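Long-range contacts in beta-lactamase-like protein (Koribacter versatilis, PDB 6B9V), which is a metal-dependent diphosphatase of the PhnP family that cleaves reactive FAD photoproducts, using a metallo-beta-lactamase fold: residues Val158-Thr163 with Leu176-Ser181; Ile154-Ile159 with Asp184-Met189; Val141-Ile146 with Glu162-Gly167. One frame throughout, in Å; residues are numbered along the deposited sequence.

Contact 1: Val158-Thr163 with Leu176-Ser181. With MN (manganese (II) ion), chain D; MN (manganese (II) ion), chain C.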
ATOM      1  N   VAL A 158      20.578 -16.073   3.388  1.00 19.09           N
ATOM      2  CA  VAL A 158      20.111 -16.823   2.227  1.00 20.73           C
ATOM      3  C   VAL A 158      20.459 -16.036   0.955  1.00 23.06           C
ATOM      4  O   VAL A 158      20.766 -14.841   1.021  1.00 21.35           O
ATOM      5  CB  VAL A 158      18.588 -17.127   2.289  1.00 19.46           C
ATOM      6  CG1 VAL A 158      18.261 -17.990   3.523  1.00 17.02           C
ATOM      7  CG2 VAL A 158      17.734 -15.847   2.308  1.00 19.11           C
ATOM      8  N   ILE A 159      20.428 -16.716  -0.190  1.00 18.53           N
ATOM      9  CA  ILE A 159      20.806 -16.099  -1.457  1.00 20.73           C
ATOM     10  C   ILE A 159      19.567 -15.855  -2.327  1.00 22.21           C
ATOM     11  O   ILE A 159      18.830 -16.779  -2.646  1.00 20.92           O
ATOM     12  CB  ILE A 159      21.822 -16.969  -2.206  1.00 18.32           C
ATOM     13  CG1 ILE A 159      23.070 -17.162  -1.344  1.00 25.56           C
ATOM     14  CG2 ILE A 159      22.190 -16.331  -3.552  1.00 21.86           C
ATOM     15  CD1 ILE A 159      23.762 -15.853  -0.982  1.00 28.25           C
ATOM     16  N   HIS A 160      19.361 -14.587  -2.679  1.00 20.88           N
ATOM     17  CA  HIS A 160      18.196 -14.082  -3.403  1.00 18.31           C
ATOM     18  C   HIS A 160      18.743 -13.716  -4.777  1.00 18.57           C
ATOM     19  O   HIS A 160      19.162 -12.577  -5.008  1.00 22.35           O
ATOM     20  CB  HIS A 160      17.595 -12.876  -2.650  1.00 16.77           C
ATOM     21  CG  HIS A 160      16.282 -12.363  -3.183  1.00 21.15           C
ATOM     22  ND1 HIS A 160      15.462 -13.095  -4.007  1.00 16.81           N
ATOM     23  CD2 HIS A 160      15.632 -11.194  -2.936  1.00 18.20           C
ATOM     24  CE1 HIS A 160      14.364 -12.390  -4.272  1.00 15.71           C
ATOM     25  NE2 HIS A 160      14.446 -11.240  -3.641  1.00 16.31           N
ATOM     26  N   GLY A 161      18.824 -14.725  -5.644  1.00 16.82           N
ATOM     27  CA  GLY A 161      19.471 -14.607  -6.945  1.00 21.76           C
ATOM     28  C   GLY A 161      20.984 -14.687  -6.833  1.00 29.21           C
ATOM     29  O   GLY A 161      21.567 -15.766  -6.840  1.00 26.46           O
ATOM     30  N   GLU A 162      21.630 -13.533  -6.761  1.00 24.35           N
ATOM     31  CA  GLU A 162      23.025 -13.491  -6.343  1.00 31.41           C
ATOM     32  C   GLU A 162      23.242 -12.505  -5.186  1.00 34.38           C
ATOM     33  O   GLU A 162      24.385 -12.233  -4.813  1.00 35.28           O
ATOM     34  CB  GLU A 162      23.930 -13.134  -7.527  1.00 37.99           C
ATOM     35  CG  GLU A 162      23.627 -11.796  -8.162  1.00 47.92           C
ATOM     36  CD  GLU A 162      24.400 -11.585  -9.452  1.00 57.66           C
ATOM     37  OE1 GLU A 162      25.287 -12.417  -9.756  1.00 57.37           O
ATOM     38  OE2 GLU A 162      24.116 -10.594 -10.163  1.00 64.85           O
ATOM     39  N   THR A 163      22.153 -11.983  -4.615  1.00 29.35           N
ATOM     40  CA  THR A 163      22.271 -11.039  -3.499  1.00 27.32           C
ATOM     41  C   THR A 163      22.064 -11.739  -2.153  1.00 28.65           C
ATOM     42  O   THR A 163      21.068 -12.412  -1.987  1.00 25.83           O
ATOM     43  CB  THR A 163      21.232  -9.903  -3.630  1.00 37.03           C
ATOM     44  OG1 THR A 163      21.431  -9.212  -4.870  1.00 42.57           O
ATOM     45  CG2 THR A 163      21.324  -8.918  -2.458  1.00 34.84           C
ATOM     46  N   LEU A 176      12.008 -17.737   6.344  1.00 13.42           N
ATOM     47  CA  LEU A 176      12.927 -17.524   5.225  1.00 15.02           C
ATOM     48  C   LEU A 176      12.165 -17.257   3.942  1.00 20.88           C
ATOM     49  O   LEU A 176      11.569 -18.168   3.378  1.00 25.66           O
ATOM     50  CB  LEU A 176      13.823 -18.743   4.994  1.00 20.15           C
ATOM     51  CG  LEU A 176      15.105 -18.886   5.812  1.00 18.90           C
ATOM     52  CD1 LEU A 176      14.800 -19.157   7.255  1.00 26.11           C
ATOM     53  CD2 LEU A 176      15.926 -20.017   5.204  1.00 32.27           C
ATOM     54  N   THR A 177      12.210 -16.034   3.453  1.00 16.04           N
ATOM     55  CA  THR A 177      11.498 -15.720   2.215  1.00 16.67           C
ATOM     56  C   THR A 177      12.480 -15.187   1.180  1.00 15.14           C
ATOM     57  O   THR A 177      13.617 -14.849   1.528  1.00 15.70           O
ATOM     58  CB  THR A 177      10.363 -14.701   2.466  1.00 20.87           C
ATOM     59  OG1 THR A 177       9.627 -14.503   1.252  1.00 18.45           O
ATOM     60  CG2 THR A 177      10.926 -13.363   2.969  1.00 14.22           C
ATOM     61  N   ASP A 178      12.048 -15.128  -0.086  1.00 11.90           N
ATOM     62  CA  ASP A 178      12.848 -14.526  -1.157  1.00 16.39           C
ATOM     63  C   ASP A 178      14.246 -15.136  -1.263  1.00 21.49           C
ATOM     64  O   ASP A 178      15.258 -14.432  -1.168  1.00 18.24           O
ATOM     65  CB  ASP A 178      12.972 -13.009  -0.963  1.00 15.58           C
ATOM     66  CG  ASP A 178      11.637 -12.273  -1.145  1.00 15.04           C
ATOM     67  OD1 ASP A 178      11.485 -11.509  -2.125  1.00 15.71           O
ATOM     68  OD2 ASP A 178      10.754 -12.470  -0.305  1.00 16.09           O
ATOM     69  N   PHE A 179      14.322 -16.445  -1.441  1.00 15.53           N
ATOM     70  CA  PHE A 179      15.623 -17.041  -1.719  1.00 17.07           C
ATOM     71  C   PHE A 179      15.517 -17.944  -2.919  1.00 15.31           C
ATOM     72  O   PHE A 179      14.448 -18.530  -3.178  1.00 15.18           O
ATOM     73  CB  PHE A 179      16.167 -17.840  -0.520  1.00 16.86           C
ATOM     74  CG  PHE A 179      15.359 -19.066  -0.186  1.00 16.84           C
ATOM     75  CD1 PHE A 179      15.590 -20.274  -0.838  1.00 17.65           C
ATOM     76  CD2 PHE A 179      14.375 -19.015   0.791  1.00 21.60           C
ATOM     77  CE1 PHE A 179      14.833 -21.404  -0.538  1.00 16.62           C
ATOM     78  CE2 PHE A 179      13.622 -20.142   1.111  1.00 18.41           C
ATOM     79  CZ  PHE A 179      13.839 -21.335   0.431  1.00 16.13           C
ATOM     80  N   SER A 180      16.631 -18.045  -3.629  1.00 17.03           N
ATOM     81  CA  SER A 180      16.800 -19.049  -4.671  1.00 22.75           C
ATOM     82  C   SER A 180      17.672 -20.181  -4.139  1.00 18.52           C
ATOM     83  O   SER A 180      17.614 -21.297  -4.641  1.00 21.62           O
ATOM     84  CB  SER A 180      17.400 -18.433  -5.936  1.00 19.89           C
ATOM     85  OG  SER A 180      18.549 -17.643  -5.666  1.00 22.17           O
ATOM     86  N   SER A 181      18.481 -19.904  -3.123  1.00 18.53           N
ATOM     87  CA  SER A 181      19.261 -20.984  -2.499  1.00 20.43           C
ATOM     88  C   SER A 181      19.656 -20.643  -1.064  1.00 22.66           C
ATOM     89  O   SER A 181      19.631 -19.472  -0.646  1.00 18.92           O
ATOM     90  CB  SER A 181      20.511 -21.318  -3.325  1.00 26.59           C
ATOM     91  OG  SER A 181      21.445 -20.249  -3.344  1.00 23.37           O
TER
HETATM   92 MN    MN D 302      12.892  -9.759  -2.989  1.00 16.40          MN
HETATM   93 MN    MN C 301       9.562 -10.448  -2.192  1.00 14.95          MN
HETATM   94  O   HOH W   1      20.888 -19.013  -5.737  1.00 32.53           O
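Ile159, near the end of strand 151-160, pairs with Ser181 in a single antiparallel hydrogen-bonded bridge, and Ser180 also faces it, a classic beta bulge. Ile159 N donates to Ser181 O at 2.9 Å, while Ile159 O accepts from both Ser180 N (2.7 Å) and, at longer range, Ser181 N. The hydroxyl of Ser180, set between its own N and carbonyl carbon (chi1 49°), accepts from Gly161 N at 2.9 Å and shares a water with Ser181 OG.

Behind the bulge, Val158 CG1 packs on Leu176 CD2 at 3.5 Å, and Val158 CB meets Phe179 CB. His160 and Asp178 run side by side toward the metals, imidazole and carboxylate nearly perpendicular. Asp178 CB sits over the centre of the ring face, a CH-pi contact of 3.6 Å to the His160 centroid. From here His160 NE2 reaches one manganese ion at 2.2 Å, and Asp178 OD1 bridges that ion and the second; Thr208 O holds His160 ND1, which should fix the ring's rotation. His78 and His80 also bind the first ion, and Asp82, His83 and His231 the second, in the dinuclear centre typical of the metallo-beta-lactamase fold.

Contact 2: Ile154-Ile159 with Asp184-Met189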
ATOM      1  N   ILE A 154      18.003 -14.726  15.267  1.00 22.19           N
ATOM      2  CA  ILE A 154      19.272 -15.053  14.623  1.00 23.13           C
ATOM      3  C   ILE A 154      19.149 -14.830  13.123  1.00 18.46           C
ATOM      4  O   ILE A 154      18.300 -15.435  12.489  1.00 22.47           O
ATOM      5  CB  ILE A 154      19.669 -16.519  14.902  1.00 19.11           C
ATOM      6  CG1 ILE A 154      19.571 -16.810  16.404  1.00 26.75           C
ATOM      7  CG2 ILE A 154      21.069 -16.809  14.376  1.00 24.14           C
ATOM      8  CD1 ILE A 154      19.487 -18.277  16.731  1.00 33.23           C
ATOM      9  N   PRO A 155      19.986 -13.949  12.557  1.00 19.99           N
ATOM     10  CA  PRO A 155      19.977 -13.772  11.099  1.00 17.65           C
ATOM     11  C   PRO A 155      20.523 -15.023  10.411  1.00 20.56           C
ATOM     12  O   PRO A 155      21.545 -15.575  10.831  1.00 24.66           O
ATOM     13  CB  PRO A 155      20.905 -12.567  10.872  1.00 23.87           C
ATOM     14  CG  PRO A 155      21.059 -11.918  12.238  1.00 29.31           C
ATOM     15  CD  PRO A 155      20.956 -13.055  13.213  1.00 26.81           C
ATOM     16  N   VAL A 156      19.827 -15.456   9.372  1.00 20.18           N
ATOM     17  CA  VAL A 156      20.194 -16.632   8.605  1.00 23.56           C
ATOM     18  C   VAL A 156      20.431 -16.210   7.168  1.00 18.33           C
ATOM     19  O   VAL A 156      19.485 -15.872   6.465  1.00 16.91           O
ATOM     20  CB  VAL A 156      19.092 -17.707   8.650  1.00 22.73           C
ATOM     21  CG1 VAL A 156      19.504 -18.941   7.813  1.00 17.38           C
ATOM     22  CG2 VAL A 156      18.799 -18.100  10.093  1.00 21.36           C
ATOM     23  N   PRO A 157      21.695 -16.187   6.738  1.00 19.46           N
ATOM     24  CA  PRO A 157      21.955 -15.742   5.365  1.00 18.54           C
ATOM     25  C   PRO A 157      21.302 -16.656   4.340  1.00 23.02           C
ATOM     26  O   PRO A 157      21.441 -17.874   4.445  1.00 20.40           O
ATOM     27  CB  PRO A 157      23.480 -15.798   5.256  1.00 21.57           C
ATOM     28  CG  PRO A 157      23.980 -15.721   6.713  1.00 23.91           C
ATOM     29  CD  PRO A 157      22.932 -16.439   7.503  1.00 21.43           C
ATOM     30  N   VAL A 158      20.578 -16.073   3.388  1.00 19.09           N
ATOM     31  CA  VAL A 158      20.111 -16.823   2.227  1.00 20.73           C
ATOM     32  C   VAL A 158      20.459 -16.036   0.955  1.00 23.06           C
ATOM     33  O   VAL A 158      20.766 -14.841   1.021  1.00 21.35           O
ATOM     34  CB  VAL A 158      18.588 -17.127   2.289  1.00 19.46           C
ATOM     35  CG1 VAL A 158      18.261 -17.990   3.523  1.00 17.02           C
ATOM     36  CG2 VAL A 158      17.734 -15.847   2.308  1.00 19.11           C
ATOM     37  N   ILE A 159      20.428 -16.716  -0.190  1.00 18.53           N
ATOM     38  CA  ILE A 159      20.806 -16.099  -1.457  1.00 20.73           C
ATOM     39  C   ILE A 159      19.567 -15.855  -2.327  1.00 22.21           C
ATOM     40  O   ILE A 159      18.830 -16.779  -2.646  1.00 20.92           O
ATOM     41  CB  ILE A 159      21.822 -16.969  -2.206  1.00 18.32           C
ATOM     42  CG1 ILE A 159      23.070 -17.162  -1.344  1.00 25.56           C
ATOM     43  CG2 ILE A 159      22.190 -16.331  -3.552  1.00 21.86           C
ATOM     44  CD1 ILE A 159      23.762 -15.853  -0.982  1.00 28.25           C
ATOM     45  N   ASP A 184      25.147 -23.936   2.749  1.00 24.28           N
ATOM     46  CA  ASP A 184      25.267 -25.090   3.651  1.00 31.98           C
ATOM     47  C   ASP A 184      25.267 -24.674   5.122  1.00 25.73           C
ATOM     48  O   ASP A 184      24.550 -25.252   5.971  1.00 28.31           O
ATOM     49  CB  ASP A 184      26.547 -25.886   3.344  1.00 34.33           C
ATOM     50  CG  ASP A 184      26.507 -26.556   1.980  1.00 42.14           C
ATOM     51  OD1 ASP A 184      25.407 -26.668   1.394  1.00 39.14           O
ATOM     52  OD2 ASP A 184      27.577 -26.982   1.498  1.00 49.81           O
ATOM     53  N   ALA A 185      26.070 -23.657   5.418  1.00 25.79           N
ATOM     54  CA  ALA A 185      26.213 -23.183   6.783  1.00 32.92           C
ATOM     55  C   ALA A 185      24.863 -22.716   7.317  1.00 29.04           C
ATOM     56  O   ALA A 185      24.578 -22.874   8.503  1.00 24.96           O
ATOM     57  CB  ALA A 185      27.269 -22.063   6.867  1.00 30.24           C
ATOM     58  N   SER A 186      24.013 -22.171   6.446  1.00 22.75           N
ATOM     59  CA  SER A 186      22.681 -21.763   6.880  1.00 22.92           C
ATOM     60  C   SER A 186      21.737 -22.955   7.054  1.00 19.25           C
ATOM     61  O   SER A 186      20.867 -22.939   7.933  1.00 20.75           O
ATOM     62  CB  SER A 186      22.050 -20.753   5.898  1.00 19.08           C
ATOM     63  OG  SER A 186      22.755 -19.527   5.902  1.00 20.71           O
ATOM     64  N   MET A 187      21.895 -23.981   6.224  1.00 21.33           N
ATOM     65  CA  MET A 187      21.070 -25.171   6.365  1.00 22.68           C
ATOM     66  C   MET A 187      21.304 -25.761   7.745  1.00 24.50           C
ATOM     67  O   MET A 187      20.371 -26.269   8.387  1.00 23.80           O
ATOM     68  CB  MET A 187      21.385 -26.201   5.285  1.00 25.62           C
ATOM     69  CG  MET A 187      20.942 -25.782   3.894  1.00 22.99           C
ATOM     70  SD  MET A 187      19.171 -25.926   3.675  1.00 23.51           S
ATOM     71  CE  MET A 187      18.992 -27.709   3.529  1.00 22.22           C
ATOM     72  N   GLU A 188      22.549 -25.666   8.207  1.00 24.45           N
ATOM     73  CA  GLU A 188      22.903 -26.239   9.505  1.00 31.33           C
ATOM     74  C   GLU A 188      22.286 -25.490  10.680  1.00 27.84           C
ATOM     75  O   GLU A 188      22.214 -26.029  11.782  1.00 29.05           O
ATOM     76  CB  GLU A 188      24.421 -26.290   9.664  1.00 25.70           C
ATOM     77  CG  GLU A 188      25.052 -27.404   8.839  1.00 39.15           C
ATOM     78  CD  GLU A 188      24.326 -28.737   9.014  1.00 51.03           C
ATOM     79  OE1 GLU A 188      24.116 -29.157  10.174  1.00 60.39           O
ATOM     80  OE2 GLU A 188      23.955 -29.362   7.994  1.00 46.35           O
ATOM     81  N   MET A 189      21.836 -24.260  10.436  1.00 20.89           N
ATOM     82  CA  MET A 189      21.224 -23.416  11.468  1.00 25.66           C
ATOM     83  C   MET A 189      19.727 -23.675  11.603  1.00 22.87           C
ATOM     84  O   MET A 189      19.073 -23.139  12.499  1.00 23.98           O
ATOM     85  CB  MET A 189      21.435 -21.923  11.147  1.00 21.49           C
ATOM     86  CG  MET A 189      22.900 -21.478  11.030  1.00 28.18           C
ATOM     87  SD  MET A 189      23.003 -19.765  10.453  1.00 34.80           S
ATOM     88  CE  MET A 189      22.432 -18.894  11.901  1.00 30.51           C
TER
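Met189 lays its terminal methyl against the strand, CE touching Ile154 CG2 at 3.5 Å and lying at a similar distance from Pro155 O. The bend about its CG-SD bond (chi3 72°) turns this methyl toward Ile154 and Val156. The side chains of Met189 and Val156 run antiparallel alongside one another, with Met189 CE 4.1 Å from Val156 CG2, and the sulfur is only a loose neighbour of Pro157 CD.

One turn back, Ser186 makes the closest backbone approach, its CA 6.0 Å from that of Val156. Its CB points at the strand and meets Val156 CG1 at 3.7 Å. With OG beside its own N and opposite the carbonyl carbon (chi1 -67°), the Ser186 hydroxyl donates to Pro157 O at 2.6 Å. The bond enters in the carbonyl plane, on a lone pair, with a C=O...O angle of 138°. Ser186 OG also lies 3.5 Å from Pro157 CD, so the proline ring flanks the polar link.

Helix 184-187 packs against strand 151-160, whose Val156 is hydrogen-bonded through its backbone to Gly167 of the next strand. Met189 O is held by Arg169 of that strand, while Met187 turns to Lys221 and Leu222 of helix 212-222. A single short hydroxyl bond binds the carbonyl of Pro157, and the contact combines this one directional bond at Ser186 with weakly directional van der Waals packing of the Met189 methyl.

Contact 3: Val141-Ile146 with Glu162-Gly167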
ATOM      1  N   VAL A 141      21.904  -4.668  11.433  1.00 26.64           N
ATOM      2  CA  VAL A 141      21.970  -6.111  11.603  1.00 26.23           C
ATOM      3  C   VAL A 141      23.163  -6.690  10.842  1.00 34.51           C
ATOM      4  O   VAL A 141      23.299  -6.483   9.637  1.00 30.67           O
ATOM      5  CB  VAL A 141      20.693  -6.811  11.094  1.00 29.24           C
ATOM      6  CG1 VAL A 141      20.778  -8.314  11.329  1.00 36.41           C
ATOM      7  CG2 VAL A 141      19.443  -6.235  11.759  1.00 27.37           C
ATOM      8  N   HIS A 142      24.029  -7.413  11.544  1.00 35.63           N
ATOM      9  CA  HIS A 142      24.988  -8.265  10.868  1.00 47.89           C
ATOM     10  C   HIS A 142      24.662  -9.702  11.233  1.00 47.82           C
ATOM     11  O   HIS A 142      23.498 -10.039  11.439  1.00 54.87           O
ATOM     12  CB  HIS A 142      26.428  -7.908  11.236  1.00 60.52           C
ATOM     13  CG  HIS A 142      27.413  -8.217  10.151  1.00 71.03           C
ATOM     14  ND1 HIS A 142      28.375  -9.203  10.271  1.00 77.79           N
ATOM     15  CD2 HIS A 142      27.578  -7.687   8.916  1.00 71.90           C
ATOM     16  CE1 HIS A 142      29.090  -9.254   9.164  1.00 78.18           C
ATOM     17  NE2 HIS A 142      28.627  -8.343   8.324  1.00 75.34           N
ATOM     18  N   HIS A 143      25.671 -10.550  11.333  1.00 38.72           N
ATOM     19  CA  HIS A 143      25.411 -11.968  11.535  1.00 41.36           C
ATOM     20  C   HIS A 143      25.129 -12.319  12.996  1.00 40.20           C
ATOM     21  O   HIS A 143      24.589 -13.385  13.291  1.00 44.00           O
ATOM     22  CB  HIS A 143      26.578 -12.793  10.993  1.00 53.06           C
ATOM     23  CG  HIS A 143      26.564 -12.940   9.501  1.00 63.43           C
ATOM     24  ND1 HIS A 143      26.286 -11.891   8.652  1.00 64.03           N
ATOM     25  CD2 HIS A 143      26.783 -14.015   8.707  1.00 66.14           C
ATOM     26  CE1 HIS A 143      26.342 -12.310   7.400  1.00 63.14           C
ATOM     27  NE2 HIS A 143      26.642 -13.596   7.406  1.00 65.19           N
ATOM     28  N   GLU A 144      25.472 -11.420  13.909  1.00 35.79           N
ATOM     29  CA  GLU A 144      25.191 -11.645  15.324  1.00 36.02           C
ATOM     30  C   GLU A 144      23.687 -11.600  15.602  1.00 32.05           C
ATOM     31  O   GLU A 144      22.937 -10.954  14.872  1.00 31.48           O
ATOM     32  CB  GLU A 144      25.921 -10.610  16.184  1.00 46.38           C
ATOM     33  CG  GLU A 144      27.408 -10.485  15.881  1.00 58.45           C
ATOM     34  CD  GLU A 144      28.255 -11.284  16.846  1.00 73.94           C
ATOM     35  OE1 GLU A 144      27.673 -12.076  17.621  1.00 76.88           O
ATOM     36  OE2 GLU A 144      29.495 -11.126  16.833  1.00 82.39           O
ATOM     37  N   ALA A 145      23.252 -12.280  16.659  1.00 33.49           N
ATOM     38  CA  ALA A 145      21.830 -12.318  17.018  1.00 28.45           C
ATOM     39  C   ALA A 145      21.286 -10.957  17.465  1.00 33.78           C
ATOM     40  O   ALA A 145      21.983 -10.157  18.088  1.00 35.81           O
ATOM     41  CB  ALA A 145      21.589 -13.357  18.114  1.00 31.61           C
ATOM     42  N   ILE A 146      20.028 -10.715  17.125  1.00 31.25           N
ATOM     43  CA  ILE A 146      19.300  -9.521  17.513  1.00 31.68           C
ATOM     44  C   ILE A 146      18.587  -9.774  18.827  1.00 32.45           C
ATOM     45  O   ILE A 146      17.681 -10.603  18.885  1.00 32.22           O
ATOM     46  CB  ILE A 146      18.251  -9.118  16.451  1.00 26.99           C
ATOM     47  CG1 ILE A 146      18.864  -9.100  15.050  1.00 37.67           C
ATOM     48  CG2 ILE A 146      17.623  -7.780  16.801  1.00 36.04           C
ATOM     49  CD1 ILE A 146      20.100  -8.227  14.938  1.00 52.26           C
ATOM     50  N   GLU A 162      21.630 -13.533  -6.761  1.00 24.35           N
ATOM     51  CA  GLU A 162      23.025 -13.491  -6.343  1.00 31.41           C
ATOM     52  C   GLU A 162      23.242 -12.505  -5.186  1.00 34.38           C
ATOM     53  O   GLU A 162      24.385 -12.233  -4.813  1.00 35.28           O
ATOM     54  CB  GLU A 162      23.930 -13.134  -7.527  1.00 37.99           C
ATOM     55  CG  GLU A 162      23.627 -11.796  -8.162  1.00 47.92           C
ATOM     56  CD  GLU A 162      24.400 -11.585  -9.452  1.00 57.66           C
ATOM     57  OE1 GLU A 162      25.287 -12.417  -9.756  1.00 57.37           O
ATOM     58  OE2 GLU A 162      24.116 -10.594 -10.163  1.00 64.85           O
ATOM     59  N   THR A 163      22.153 -11.983  -4.615  1.00 29.35           N
ATOM     60  CA  THR A 163      22.271 -11.039  -3.499  1.00 27.32           C
ATOM     61  C   THR A 163      22.064 -11.739  -2.153  1.00 28.65           C
ATOM     62  O   THR A 163      21.068 -12.412  -1.987  1.00 25.83           O
ATOM     63  CB  THR A 163      21.232  -9.903  -3.630  1.00 37.03           C
ATOM     64  OG1 THR A 163      21.431  -9.212  -4.870  1.00 42.57           O
ATOM     65  CG2 THR A 163      21.324  -8.918  -2.458  1.00 34.84           C
ATOM     66  N   GLU A 164      22.976 -11.588  -1.193  1.00 24.65           N
ATOM     67  CA  GLU A 164      22.741 -12.186   0.136  1.00 24.87           C
ATOM     68  C   GLU A 164      21.750 -11.335   0.941  1.00 21.65           C
ATOM     69  O   GLU A 164      21.923 -10.126   1.058  1.00 25.42           O
ATOM     70  CB  GLU A 164      24.041 -12.352   0.928  1.00 28.36           C
ATOM     71  CG  GLU A 164      23.821 -12.983   2.315  1.00 33.37           C
ATOM     72  CD  GLU A 164      25.084 -13.051   3.164  1.00 40.36           C
ATOM     73  OE1 GLU A 164      25.912 -13.954   2.935  1.00 45.59           O
ATOM     74  OE2 GLU A 164      25.241 -12.212   4.072  1.00 45.90           O
ATOM     75  N   ILE A 165      20.710 -11.971   1.473  1.00 16.94           N
ATOM     76  CA  ILE A 165      19.734 -11.301   2.346  1.00 16.96           C
ATOM     77  C   ILE A 165      19.568 -12.164   3.603  1.00 19.03           C
ATOM     78  O   ILE A 165      20.259 -13.173   3.752  1.00 21.88           O
ATOM     79  CB  ILE A 165      18.354 -11.086   1.654  1.00 16.91           C
ATOM     80  CG1 ILE A 165      17.638 -12.416   1.422  1.00 16.99           C
ATOM     81  CG2 ILE A 165      18.532 -10.329   0.336  1.00 16.17           C
ATOM     82  CD1 ILE A 165      16.122 -12.260   1.141  1.00 18.32           C
ATOM     83  N   TYR A 166      18.667 -11.772   4.500  1.00 16.80           N
ATOM     84  CA  TYR A 166      18.447 -12.538   5.735  1.00 20.46           C
ATOM     85  C   TYR A 166      17.069 -13.168   5.851  1.00 17.12           C
ATOM     86  O   TYR A 166      16.049 -12.555   5.518  1.00 16.72           O
ATOM     87  CB  TYR A 166      18.643 -11.650   6.976  1.00 15.69           C
ATOM     88  CG  TYR A 166      20.084 -11.336   7.316  1.00 24.72           C
ATOM     89  CD1 TYR A 166      21.093 -12.269   7.109  1.00 30.04           C
ATOM     90  CD2 TYR A 166      20.432 -10.101   7.845  1.00 25.77           C
ATOM     91  CE1 TYR A 166      22.419 -11.977   7.421  1.00 32.46           C
ATOM     92  CE2 TYR A 166      21.751  -9.798   8.158  1.00 31.64           C
ATOM     93  CZ  TYR A 166      22.737 -10.740   7.946  1.00 31.27           C
ATOM     94  OH  TYR A 166      24.045 -10.434   8.259  1.00 30.13           O
ATOM     95  N   GLY A 167      17.046 -14.385   6.379  1.00 16.62           N
ATOM     96  CA  GLY A 167      15.856 -14.919   7.013  1.00 17.53           C
ATOM     97  C   GLY A 167      16.163 -14.875   8.500  1.00 17.66           C
ATOM     98  O   GLY A 167      17.234 -14.415   8.878  1.00 20.48           O
TER
HETATM   99  O   HOH W   2      27.729 -14.773   4.957  1.00 53.72           O
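This is a loop-to-strand contact between side chains: the loop after strand 136-140 meets strand 163-170, with Tyr166 as the bridge and the backbones well apart, the nearest CA atoms, those of His143 and Tyr166, being 9.1 Å from each other. Tyr166 leans its phenol toward the loop, where Val141 CG1 lies against Tyr166 CE2 at 3.6 Å, the two side chains antiparallel. The ring end reaches His143. There the edge of Tyr166 is turned toward the imidazole face in an offset edge-to-face pair, centroids 5.5 Å apart and planes at 76°, and Tyr166 OH stands 2.7 Å from His143 ND1. His143 CG lies beside its own N (chi1 -78°), which brings ND1 to the phenol edge.

Glu164 reaches the same imidazole on an extended chain. Its OE2 lies at the ring edge, 3.5 Å from His143 CE1. A water completes the link, 2.9 Å from His143 NE2 and donating to Glu164 OE1. That carboxylate would probably favour a positive imidazole.

Pro155 and Pro157 of strand 151-160 flank the group, touching Val141 and His143 respectively, and the Tyr166 backbone is hydrogen-bonded to Thr77, just before metal ligand His78. Tyr166 joins the loop that leaves the edge strand of one sheet to a hairpin of the other in the metallo-beta-lactamase sandwich.

In the fold
From the N terminus, the 141-146 loop comes first, followed by strand 151-160, strand 163-170, the loop 176-181 and helix 184-187. Contact 3 closes the loop that contains strand 151-160, by joining 141-146 to 162-167. Contacts 1 and 2 both leave strand 151-160: contact 1 returns after the hairpin to 176-181, and contact 2 closes the wider loop around it, to 184-189. Contact 3 crosses contact 2, their segments alternating along the chain, and ends on the stretch where contact 1 begins. Backbone pairing of Val158 with Ile165 and Val156 with Gly167 links the strands they share, tying the manganese ligand loop, helix 184-187 and the loop after strand 136-140 to one hairpin.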